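PDB 5M9N: tudor domain-containing protein 1 from Homo sapiens, which probably helps silence transposable elements during spermatogenesis through the piRNA pathway, using Tudor domains that recognise methylated arginines in partners such as PIWI proteins. Local coordinates for residues E111-G116 with M129-I134. Residues are numbered along the deposited sequence; the frame is centred on the assembly and turned at random.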
ATOM      1  N   GLU A 111      12.507 -12.155 -17.950  1.00 35.54           N
ATOM      2  CA  GLU A 111      12.907 -10.751 -17.958  1.00 35.98           C
ATOM      3  C   GLU A 111      11.888  -9.730 -17.355  1.00 33.65           C
ATOM      4  O   GLU A 111      12.064  -8.543 -17.522  1.00 33.20           O
ATOM      5  CB  GLU A 111      13.257 -10.372 -19.410  1.00 38.88           C
ATOM      6  CG  GLU A 111      14.204 -11.399 -20.124  1.00 42.49           C
ATOM      7  CD  GLU A 111      15.607 -11.536 -19.477  1.00 45.10           C
ATOM      8  OE1 GLU A 111      16.003 -10.653 -18.663  1.00 47.51           O
ATOM      9  OE2 GLU A 111      16.350 -12.531 -19.791  1.00 49.52           O
ATOM     10  N   SER A 112      10.901 -10.192 -16.591  1.00 31.86           N
ATOM     11  CA  SER A 112       9.825  -9.334 -16.098  1.00 30.32           C
ATOM     12  C   SER A 112       9.373  -9.830 -14.731  1.00 28.98           C
ATOM     13  O   SER A 112       9.495 -11.014 -14.436  1.00 28.54           O
ATOM     14  CB  SER A 112       8.668  -9.245 -17.114  1.00 30.52           C
ATOM     15  OG  SER A 112       7.997 -10.474 -17.263  1.00 30.71           O
ATOM     16  N   VAL A 113       8.966  -8.907 -13.855  1.00 27.13           N
ATOM     17  CA  VAL A 113       8.647  -9.257 -12.468  1.00 26.33           C
ATOM     18  C   VAL A 113       7.337  -8.611 -12.025  1.00 25.51           C
ATOM     19  O   VAL A 113       7.114  -7.447 -12.354  1.00 25.67           O
ATOM     20  CB  VAL A 113       9.788  -8.796 -11.572  1.00 26.27           C
ATOM     21  CG1 VAL A 113       9.564  -9.097 -10.111  1.00 26.28           C
ATOM     22  CG2 VAL A 113      11.081  -9.441 -11.962  1.00 26.87           C
ATOM     23  N   LEU A 114       6.527  -9.329 -11.248  1.00 25.03           N
ATOM     24  CA  LEU A 114       5.339  -8.763 -10.581  1.00 24.62           C
ATOM     25  C   LEU A 114       5.844  -8.057  -9.331  1.00 23.86           C
ATOM     26  O   LEU A 114       6.550  -8.674  -8.549  1.00 23.64           O
ATOM     27  CB  LEU A 114       4.369  -9.858 -10.242  1.00 24.98           C
ATOM     28  CG  LEU A 114       3.138  -9.422  -9.481  1.00 24.74           C
ATOM     29  CD1 LEU A 114       2.277  -8.517 -10.335  1.00 24.87           C
ATOM     30  CD2 LEU A 114       2.371 -10.641  -9.029  1.00 25.02           C
ATOM     31  N   VAL A 115       5.607  -6.736  -9.219  1.00 23.06           N
ATOM     32  CA  VAL A 115       6.081  -6.013  -8.051  1.00 22.85           C
ATOM     33  C   VAL A 115       4.907  -5.300  -7.323  1.00 22.44           C
ATOM     34  O   VAL A 115       3.969  -4.908  -7.981  1.00 22.48           O
ATOM     35  CB  VAL A 115       7.180  -4.964  -8.357  1.00 23.01           C
ATOM     36  CG1 VAL A 115       8.432  -5.616  -9.002  1.00 23.29           C
ATOM     37  CG2 VAL A 115       6.664  -3.778  -9.195  1.00 23.02           C
ATOM     38  N   GLY A 116       4.977  -5.232  -6.004  1.00 22.17           N
ATOM     39  CA  GLY A 116       4.020  -4.443  -5.179  1.00 21.96           C
ATOM     40  C   GLY A 116       4.653  -3.174  -4.657  1.00 21.77           C
ATOM     41  O   GLY A 116       5.784  -3.204  -4.136  1.00 22.19           O
ATOM     42  N   MET A 129      14.539  -3.965 -16.659  1.00 32.45           N
ATOM     43  CA  MET A 129      15.172  -2.696 -16.921  1.00 34.37           C
ATOM     44  C   MET A 129      14.566  -1.593 -16.005  1.00 33.76           C
ATOM     45  O   MET A 129      15.218  -0.598 -15.783  1.00 33.54           O
ATOM     46  CB  MET A 129      15.020  -2.296 -18.385  1.00 36.70           C
ATOM     47  CG  MET A 129      15.492  -3.315 -19.416  1.00 39.55           C
ATOM     48  SD  MET A 129      17.281  -3.216 -19.523  1.00 44.17           S
ATOM     49  CE  MET A 129      17.647  -4.666 -20.553  1.00 45.53           C
ATOM     50  N   ARG A 130      13.364  -1.805 -15.442  1.00 33.02           N
ATOM     51  CA  ARG A 130      12.691  -0.788 -14.591  1.00 33.36           C
ATOM     52  C   ARG A 130      12.919  -1.108 -13.117  1.00 32.99           C
ATOM     53  O   ARG A 130      12.345  -0.447 -12.248  1.00 32.01           O
ATOM     54  CB  ARG A 130      11.190  -0.616 -15.004  1.00 33.56           C
ATOM     55  CG  ARG A 130      11.106   0.062 -16.377  1.00 34.76           C
ATOM     56  CD  ARG A 130       9.764   0.152 -17.106  1.00 35.43           C
ATOM     57  NE  ARG A 130       9.039   1.194 -16.507  1.00 36.57           N
ATOM     58  CZ  ARG A 130       8.619   2.339 -17.027  1.00 36.28           C
ATOM     59  NH1 ARG A 130       8.687   2.681 -18.311  1.00 37.06           N
ATOM     60  NH2 ARG A 130       8.078   3.141 -16.187  1.00 35.96           N
ATOM     61  N   LEU A 131      13.792  -2.083 -12.805  1.00 32.56           N
ATOM     62  CA  LEU A 131      14.172  -2.319 -11.400  1.00 32.89           C
ATOM     63  C   LEU A 131      15.633  -1.918 -11.194  1.00 34.05           C
ATOM     64  O   LEU A 131      16.384  -2.055 -12.120  1.00 34.11           O
ATOM     65  CB  LEU A 131      13.946  -3.743 -10.964  1.00 33.10           C
ATOM     66  CG  LEU A 131      12.614  -4.386 -11.382  1.00 33.63           C
ATOM     67  CD1 LEU A 131      12.650  -5.906 -11.132  1.00 33.94           C
ATOM     68  CD2 LEU A 131      11.473  -3.734 -10.659  1.00 32.78           C
ATOM     69  N   CYS A 132      15.979  -1.482  -9.972  1.00 34.03           N
ATOM     70  CA  CYS A 132      17.253  -0.850  -9.510  1.00 35.86           C
ATOM     71  C   CYS A 132      17.406  -1.612  -8.152  1.00 33.34           C
ATOM     72  O   CYS A 132      16.400  -1.799  -7.434  1.00 32.34           O
ATOM     73  CB  CYS A 132      17.011   0.813  -9.451  1.00 38.28           C
ATOM     74  SG  CYS A 132      17.544   2.151  -8.231  1.00 50.21           S
ATOM     75  N   PRO A 133      18.616  -2.055  -7.744  1.00 32.79           N
ATOM     76  CA  PRO A 133      18.708  -2.409  -6.297  1.00 32.41           C
ATOM     77  C   PRO A 133      18.575  -1.199  -5.347  1.00 32.15           C
ATOM     78  O   PRO A 133      18.702  -0.067  -5.798  1.00 31.06           O
ATOM     79  CB  PRO A 133      20.088  -3.021  -6.156  1.00 33.20           C
ATOM     80  CG  PRO A 133      20.856  -2.516  -7.332  1.00 33.42           C
ATOM     81  CD  PRO A 133      19.909  -2.248  -8.447  1.00 33.26           C
ATOM     82  N   ILE A 134      18.261  -1.484  -4.076  1.00 32.36           N
ATOM     83  CA  ILE A 134      18.058  -0.477  -3.034  1.00 33.13           C
ATOM     84  C   ILE A 134      19.201  -0.602  -2.043  1.00 34.43           C
ATOM     85  O   ILE A 134      19.871  -1.643  -1.966  1.00 34.70           O
ATOM     86  CB  ILE A 134      16.667  -0.626  -2.323  1.00 32.66           C
ATOM     87  CG1 ILE A 134      16.223   0.705  -1.659  1.00 32.56           C
ATOM     88  CG2 ILE A 134      16.661  -1.801  -1.347  1.00 32.69           C
ATOM     89  CD1 ILE A 134      14.717   0.858  -1.521  1.00 32.64           C
TER
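Leu-131 reaches across to strand 112-117 and divides its two methyl groups between a pair of valines. Its CD1 lies against the side of Val-113, touching CB and, at 4.0 Å, Val-113 CG2. The other methyl, Leu-131 CD2, meets Val-115 CG1 at 3.9 Å. The fork of the leucine thus serves two residues that sit two apart on the strand and send their CB atoms to the same side. The side chains of Leu-131 and Val-115 pass one another heading in opposite directions, whereas that of Val-113 meets the leucine at a slant.

Both valines offer the methyl that stands opposite the carbonyl carbon and beside the backbone N: CG2 in Val-113 (chi1 180°) and CG1 in Val-115 (chi1 -59°). No hydrogen bond joins the two segments; with the CA atoms of Val-113 and Leu-131 8.9 Å apart, side chains alone bridge them, and all three are buried.

Further out, Leu-128 and Val-104 also pack on Val-113, Leu-126 on Val-115, and Ala-91 on Leu-131. The neighbours of Leu-131 in sequence are bonded elsewhere: Cys-132 in the disulfide to Cys-72 of helix 58-73, Arg-130 in a salt bridge to Asp-97. Strands 123-127 and 131-132 are the outermost of a five-stranded antiparallel sheet. Strand 131-132 nevertheless comes close enough to the non-adjacent strand 112-117 for side chains to meet, consistent with a sheet curled into a barrel whose apolar interior these three residues help fill, as in SH3-like Tudor folds.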